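Local coordinates for protein 4-oxalmesaconate hydratase (Pseudomonas putida, PDB 5CGZ) that catalyses, as a zinc-dependent enzyme, the hydration of the enol form of oxalomesaconate to 4-carboxy-4-hydroxy-2-oxoadipate in the third step of gallate degradation, at residues G43-L48 against D61-E66; A9-F14 against L37-R42. All blocks are in the same frame, centred on the assembly; numbering follows the deposited sequence. Where two conformers were deposited one is given.

Contact 1. Residues G43-L48 against D61-E66; sequences GESAKL and DARREE. With ZN (zinc ion), chain C.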
loop_
_atom_site.group_PDB
_atom_site.type_symbol
_atom_site.label_atom_id
_atom_site.label_comp_id
_atom_site.label_asym_id
_atom_site.label_seq_id
_atom_site.Cartn_x
_atom_site.Cartn_y
_atom_site.Cartn_z
ATOM N N GLY A 43 -31.455 -3.626 5.086
ATOM C CA GLY A 43 -30.381 -3.054 5.884
ATOM C C GLY A 43 -30.265 -1.539 5.934
ATOM O O GLY A 43 -29.441 -1.012 6.672
ATOM N N GLU A 44 -31.066 -0.832 5.142
ATOM C CA GLU A 44 -31.022 0.631 5.132
ATOM C C GLU A 44 -32.426 1.214 5.337
ATOM O O GLU A 44 -32.760 2.267 4.791
ATOM C CB GLU A 44 -30.406 1.155 3.819
ATOM C CG GLU A 44 -28.955 0.690 3.549
ATOM C CD GLU A 44 -28.284 1.417 2.365
ATOM O OE1 GLU A 44 -28.989 2.101 1.594
ATOM O OE2 GLU A 44 -27.044 1.315 2.207
ATOM N N SER A 45 -33.244 0.528 6.132
ATOM C CA SER A 45 -34.631 0.950 6.341
ATOM C C SER A 45 -35.111 0.769 7.781
ATOM O O SER A 45 -36.251 0.371 8.013
ATOM C CB SER A 45 -35.546 0.171 5.394
ATOM O OG SER A 45 -35.220 0.431 4.038
ATOM N N ALA A 46 -34.242 1.069 8.742
ATOM C CA ALA A 46 -34.521 0.815 10.154
ATOM C C ALA A 46 -35.795 1.507 10.657
ATOM O O ALA A 46 -36.590 0.899 11.372
ATOM C CB ALA A 46 -33.325 1.238 11.005
ATOM N N LYS A 47 -35.981 2.772 10.288
ATOM C CA LYS A 47 -37.158 3.522 10.714
ATOM C C LYS A 47 -38.442 2.792 10.345
ATOM O O LYS A 47 -39.353 2.670 11.163
ATOM C CB LYS A 47 -37.166 4.916 10.101
ATOM C CG LYS A 47 -36.219 5.899 10.764
ATOM C CD LYS A 47 -36.727 6.342 12.125
ATOM C CE LYS A 47 -36.175 7.718 12.501
ATOM N NZ LYS A 47 -34.694 7.718 12.628
ATOM N N LEU A 48 -38.506 2.288 9.118
ATOM C CA LEU A 48 -39.694 1.569 8.678
ATOM C C LEU A 48 -39.889 0.271 9.456
ATOM O O LEU A 48 -41.004 -0.043 9.864
ATOM C CB LEU A 48 -39.634 1.291 7.172
ATOM C CG LEU A 48 -39.796 2.558 6.332
ATOM C CD1 LEU A 48 -39.770 2.251 4.849
ATOM C CD2 LEU A 48 -41.092 3.258 6.716
ATOM N N ASP A 61 -41.808 -0.388 -1.506
ATOM C CA ASP A 61 -42.713 0.623 -2.058
ATOM C C ASP A 61 -42.323 2.008 -1.576
ATOM O O ASP A 61 -42.254 2.951 -2.364
ATOM C CB ASP A 61 -44.177 0.341 -1.682
ATOM C CG ASP A 61 -44.761 -0.839 -2.436
ATOM O OD1 ASP A 61 -44.208 -1.215 -3.497
ATOM O OD2 ASP A 61 -45.780 -1.389 -1.965
ATOM N N ALA A 62 -42.079 2.134 -0.274
ATOM C CA ALA A 62 -41.691 3.424 0.285
ATOM C C ALA A 62 -40.354 3.894 -0.318
ATOM O O ALA A 62 -40.220 5.047 -0.742
ATOM C CB ALA A 62 -41.609 3.337 1.806
ATOM N N ARG A 63 -39.375 2.996 -0.377
ATOM C CA ARG A 63 -38.066 3.332 -0.944
ATOM C C ARG A 63 -38.164 3.721 -2.425
ATOM O O ARG A 63 -37.515 4.672 -2.867
ATOM C CB ARG A 63 -37.098 2.157 -0.786
ATOM C CG ARG A 63 -36.740 1.813 0.652
ATOM C CD ARG A 63 -35.712 2.771 1.222
ATOM N NE ARG A 63 -36.308 3.927 1.886
ATOM C CZ ARG A 63 -36.569 3.992 3.191
ATOM N NH1 ARG A 63 -36.301 2.960 3.985
ATOM N NH2 ARG A 63 -37.105 5.091 3.705
ATOM N N ARG A 64 -38.969 2.977 -3.186
ATOM C CA ARG A 64 -39.155 3.248 -4.613
ATOM C C ARG A 64 -39.713 4.654 -4.833
ATOM O O ARG A 64 -39.248 5.394 -5.707
ATOM C CB ARG A 64 -40.086 2.202 -5.251
ATOM C CG ARG A 64 -40.209 2.286 -6.785
ATOM C CD ARG A 64 -41.281 1.307 -7.351
ATOM N NE ARG A 64 -40.977 -0.112 -7.127
ATOM C CZ ARG A 64 -41.597 -0.903 -6.242
ATOM N NH1 ARG A 64 -42.572 -0.425 -5.478
ATOM N NH2 ARG A 64 -41.247 -2.182 -6.116
ATOM N N GLU A 65 -40.702 5.034 -4.034
ATOM C CA GLU A 65 -41.339 6.332 -4.215
ATOM C C GLU A 65 -40.370 7.463 -3.878
ATOM O O GLU A 65 -40.342 8.490 -4.554
ATOM C CB GLU A 65 -42.604 6.438 -3.361
ATOM C CG GLU A 65 -43.708 7.274 -3.999
ATOM C CD GLU A 65 -44.230 6.671 -5.300
ATOM O OE1 GLU A 65 -44.736 7.435 -6.149
ATOM O OE2 GLU A 65 -44.135 5.436 -5.474
ATOM N N GLU A 66 -39.571 7.269 -2.832
ATOM C CA GLU A 66 -38.556 8.251 -2.468
ATOM C C GLU A 66 -37.538 8.445 -3.584
ATOM O O GLU A 66 -37.209 9.576 -3.941
ATOM C CB GLU A 66 -37.844 7.830 -1.187
ATOM C CG GLU A 66 -38.716 7.919 0.048
ATOM C CD GLU A 66 -37.992 7.448 1.294
ATOM O OE1 GLU A 66 -36.921 6.809 1.154
ATOM O OE2 GLU A 66 -38.498 7.721 2.407
HETATM ZN ZN ZN C . -26.115 1.517 0.493
HETATM O O HOH W 1 -26.019 3.133 2.388
#
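Arg-63 reaches out from helix 56-74 and lays its guanidinium between Ser-45 on one edge and Glu-66 on another, while a methyl of Leu-48 sits over one face. NH1 donates to Ser-45 OG at 2.8 Å, with the serine oxygen almost exactly in the guanidinium plane and the N-H somewhat bent toward it (144°). The side chain gets there by folding at chi2 (-78°) and chi3 (91°), which turns the planar head back alongside its own helix. That sets up a side-on salt bridge to Glu-66 of the same helix, with both nitrogens on a single oxygen: Arg-63 NE to Glu-66 OE1 is 3.0 Å and NH2 to OE1 is 3.1 Å, reached from the same face of the carboxylate. Gripped at these two edges, the guanidinium has its rotation fixed. Leu-48 comes from the opposite direction, its CD1 3.6 Å from Arg-63 NH1 and 3.7 Å from Ala-62 CB, giving the short helix 46-50 an apolar foothold on the long one. Both helices flank the Rossmann-like sheet of the PIG-L/MshB fold, and the loop between strand 31-36 and helix 46-50 carries a zinc ligand: Glu-44 binds the zinc ion through OE2 at 2.0 Å. His-10, Asp-13 and His-123 complete the protein ligands. Ser-45 OG, besides accepting from Arg-63, hydrogen-bonds to Gly-40 O.

Contact 2. Residues A9-F14 against L37-R42; sequences AHSADF and LSFGER. With ZN (zinc ion), chain C.
His-10 lays its CB and ring against the CA of Gly-40, CB to CA being 3.7 Å, and the edge of the ring at CD2 lies 3.2 Å from Ser-38 OG, close to the ring plane. Gly-40, with its positive phi (65°), lets the two backbones come close here. Ser-38 OG, swung between its own backbone N and carbonyl carbon (chi1 78°), donates to Ala-9 O at 2.8 Å, tilted somewhat from the carbonyl plane; Ser-38 N adds a weak bond to the same oxygen. In the other direction, Ser-11 OG donates to Phe-39 O at 3.0 Å, coming in from above that carbonyl's plane. A water bridges the two loops beside it, accepting from Ala-12 N and donating to Phe-39 O. Phe-39 N is in turn held by Glu-41 OE1 at 2.9 Å. Ala-9 CB rests over one face of the imidazole, while Asp-122 hydrogen-bonds to NE2, orienting the ring and probably making it a stronger donor to the metal. His-10 ND1 then meets the zinc ion at 2.1 Å and Asp-13 OD1 meets it at 2.0 Å. Residues 9-14 thus bring a His-x-x-Asp pair to the metal, braced by 37-42 from the neighbouring strand end; that pair, with a further histidine, here His-123, is what PIG-L/MshB zinc sites have in common.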
loop_
_atom_site.group_PDB
_atom_site.type_symbol
_atom_site.label_atom_id
_atom_site.label_comp_id
_atom_site.label_asym_id
_atom_site.label_seq_id
_atom_site.Cartn_x
_atom_site.Cartn_y
_atom_site.Cartn_z
ATOM N N ALA A 9 -26.091 0.679 -5.127
ATOM C CA ALA A 9 -26.396 -0.634 -4.536
ATOM C C ALA A 9 -27.800 -0.660 -3.921
ATOM O O ALA A 9 -28.574 -1.600 -4.118
ATOM C CB ALA A 9 -25.369 -1.009 -3.480
ATOM N N HIS A 10 -28.101 0.386 -3.167
ATOM C CA HIS A 10 -29.386 0.547 -2.508
ATOM C C HIS A 10 -29.995 1.838 -3.027
ATOM O O HIS A 10 -29.267 2.740 -3.434
ATOM C CB HIS A 10 -29.197 0.579 -0.994
ATOM C CG HIS A 10 -28.301 -0.510 -0.486
ATOM N ND1 HIS A 10 -27.051 -0.263 0.048
ATOM C CD2 HIS A 10 -28.459 -1.856 -0.464
ATOM C CE1 HIS A 10 -26.490 -1.409 0.396
ATOM N NE2 HIS A 10 -27.322 -2.392 0.093
ATOM N N SER A 11 -31.316 1.941 -2.997
ATOM C CA SER A 11 -31.997 3.052 -3.660
ATOM C C SER A 11 -31.591 4.440 -3.144
ATOM O O SER A 11 -31.571 5.384 -3.918
ATOM C CB SER A 11 -33.523 2.875 -3.556
ATOM O OG SER A 11 -33.953 2.737 -2.212
ATOM N N ALA A 12 -31.234 4.575 -1.867
ATOM C CA ALA A 12 -30.905 5.902 -1.325
ATOM C C ALA A 12 -29.482 6.383 -1.655
ATOM O O ALA A 12 -29.186 7.582 -1.614
ATOM C CB ALA A 12 -31.110 5.918 0.187
ATOM N N ASP A 13 -28.604 5.450 -1.988
ATOM C CA ASP A 13 -27.198 5.787 -2.142
ATOM C C ASP A 13 -26.919 6.866 -3.183
ATOM O O ASP A 13 -26.086 7.736 -2.946
ATOM C CB ASP A 13 -26.404 4.527 -2.467
ATOM C CG ASP A 13 -26.122 3.702 -1.230
ATOM O OD1 ASP A 13 -26.499 2.513 -1.194
ATOM O OD2 ASP A 13 -25.516 4.261 -0.290
ATOM N N PHE A 14 -27.600 6.832 -4.325
ATOM C CA PHE A 14 -27.285 7.813 -5.355
ATOM C C PHE A 14 -27.661 9.214 -4.884
ATOM O O PHE A 14 -27.098 10.196 -5.358
ATOM C CB PHE A 14 -27.972 7.477 -6.700
ATOM C CG PHE A 14 -29.459 7.760 -6.738
ATOM C CD1 PHE A 14 -30.378 6.788 -6.360
ATOM C CD2 PHE A 14 -29.936 8.981 -7.198
ATOM C CE1 PHE A 14 -31.753 7.040 -6.414
ATOM C CE2 PHE A 14 -31.310 9.246 -7.256
ATOM C CZ PHE A 14 -32.221 8.273 -6.861
ATOM N N LEU A 37 -29.782 -1.188 -7.725
ATOM C CA LEU A 37 -29.773 -2.645 -7.781
ATOM C C LEU A 37 -30.773 -3.236 -6.787
ATOM O O LEU A 37 -31.389 -4.271 -7.054
ATOM C CB LEU A 37 -28.364 -3.190 -7.523
ATOM C CG LEU A 37 -27.310 -2.813 -8.576
ATOM C CD1 LEU A 37 -25.909 -3.211 -8.119
ATOM C CD2 LEU A 37 -27.631 -3.440 -9.926
ATOM N N SER A 38 -30.932 -2.570 -5.648
ATOM C CA SER A 38 -31.891 -2.995 -4.631
ATOM C C SER A 38 -32.476 -1.752 -3.980
ATOM O O SER A 38 -32.115 -0.641 -4.349
ATOM C CB SER A 38 -31.228 -3.896 -3.582
ATOM O OG SER A 38 -30.469 -3.123 -2.663
ATOM N N PHE A 39 -33.367 -1.926 -3.012
ATOM C CA PHE A 39 -33.975 -0.776 -2.351
ATOM C C PHE A 39 -33.382 -0.500 -0.972
ATOM O O PHE A 39 -33.802 0.445 -0.298
ATOM C CB PHE A 39 -35.490 -0.979 -2.212
ATOM C CG PHE A 39 -36.222 -1.066 -3.528
ATOM C CD1 PHE A 39 -36.624 0.085 -4.194
ATOM C CD2 PHE A 39 -36.524 -2.297 -4.085
ATOM C CE1 PHE A 39 -37.304 0.009 -5.396
ATOM C CE2 PHE A 39 -37.205 -2.387 -5.291
ATOM C CZ PHE A 39 -37.600 -1.236 -5.947
ATOM N N GLY A 40 -32.423 -1.323 -0.543
ATOM C CA GLY A 40 -31.909 -1.235 0.822
ATOM C C GLY A 40 -33.008 -1.594 1.811
ATOM O O GLY A 40 -33.030 -1.119 2.953
ATOM N N GLU A 41 -33.917 -2.455 1.364
ATOM C CA GLU A 41 -35.126 -2.772 2.119
ATOM C C GLU A 41 -34.834 -3.466 3.462
ATOM O O GLU A 41 -35.546 -3.256 4.439
ATOM C CB GLU A 41 -36.077 -3.629 1.261
ATOM C CG GLU A 41 -35.520 -4.975 0.754
ATOM C CD GLU A 41 -34.801 -4.874 -0.598
ATOM O OE1 GLU A 41 -34.376 -3.760 -0.984
ATOM O OE2 GLU A 41 -34.654 -5.915 -1.278
ATOM N N ARG A 42 -33.778 -4.263 3.533
ATOM C CA ARG A 42 -33.479 -4.982 4.775
ATOM C C ARG A 42 -32.457 -4.276 5.676
ATOM O O ARG A 42 -32.580 -4.312 6.903
ATOM C CB ARG A 42 -32.997 -6.396 4.452
ATOM C CG ARG A 42 -34.089 -7.260 3.822
ATOM C CD ARG A 42 -33.533 -8.226 2.782
ATOM N NE ARG A 42 -32.567 -9.162 3.350
ATOM C CZ ARG A 42 -32.895 -10.312 3.934
ATOM N NH1 ARG A 42 -34.172 -10.660 4.042
ATOM N NH2 ARG A 42 -31.949 -11.112 4.412
HETATM ZN ZN ZN C . -26.115 1.517 0.493
HETATM O O HOH W 2 -31.778 2.647 0.402
HETATM O O HOH W 1 -26.019 3.133 2.388
#

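How the contacts relate
From the N terminus, strand 3-8 runs into 9-14, the chain goes out through helix 13-27, and strand 31-36 brings it back to 37-42. Contact 2 thereby closes a beta-alpha-beta crossover between neighbouring parallel strands. Contact 1 opens directly afterwards: 43-48 starts helix 46-50, and a short loop returns the chain to helix 56-74. The two are in series, neither nested nor crossed, with centres about 8 Å apart. They meet where Arg-63 CD packs 3.4 Å from Phe-39 O, and at the zinc ion, to which both contribute ligands. Contact 2 joins the strand-end loops; contact 1 ties the start of helix 46-50 to helix 56-74.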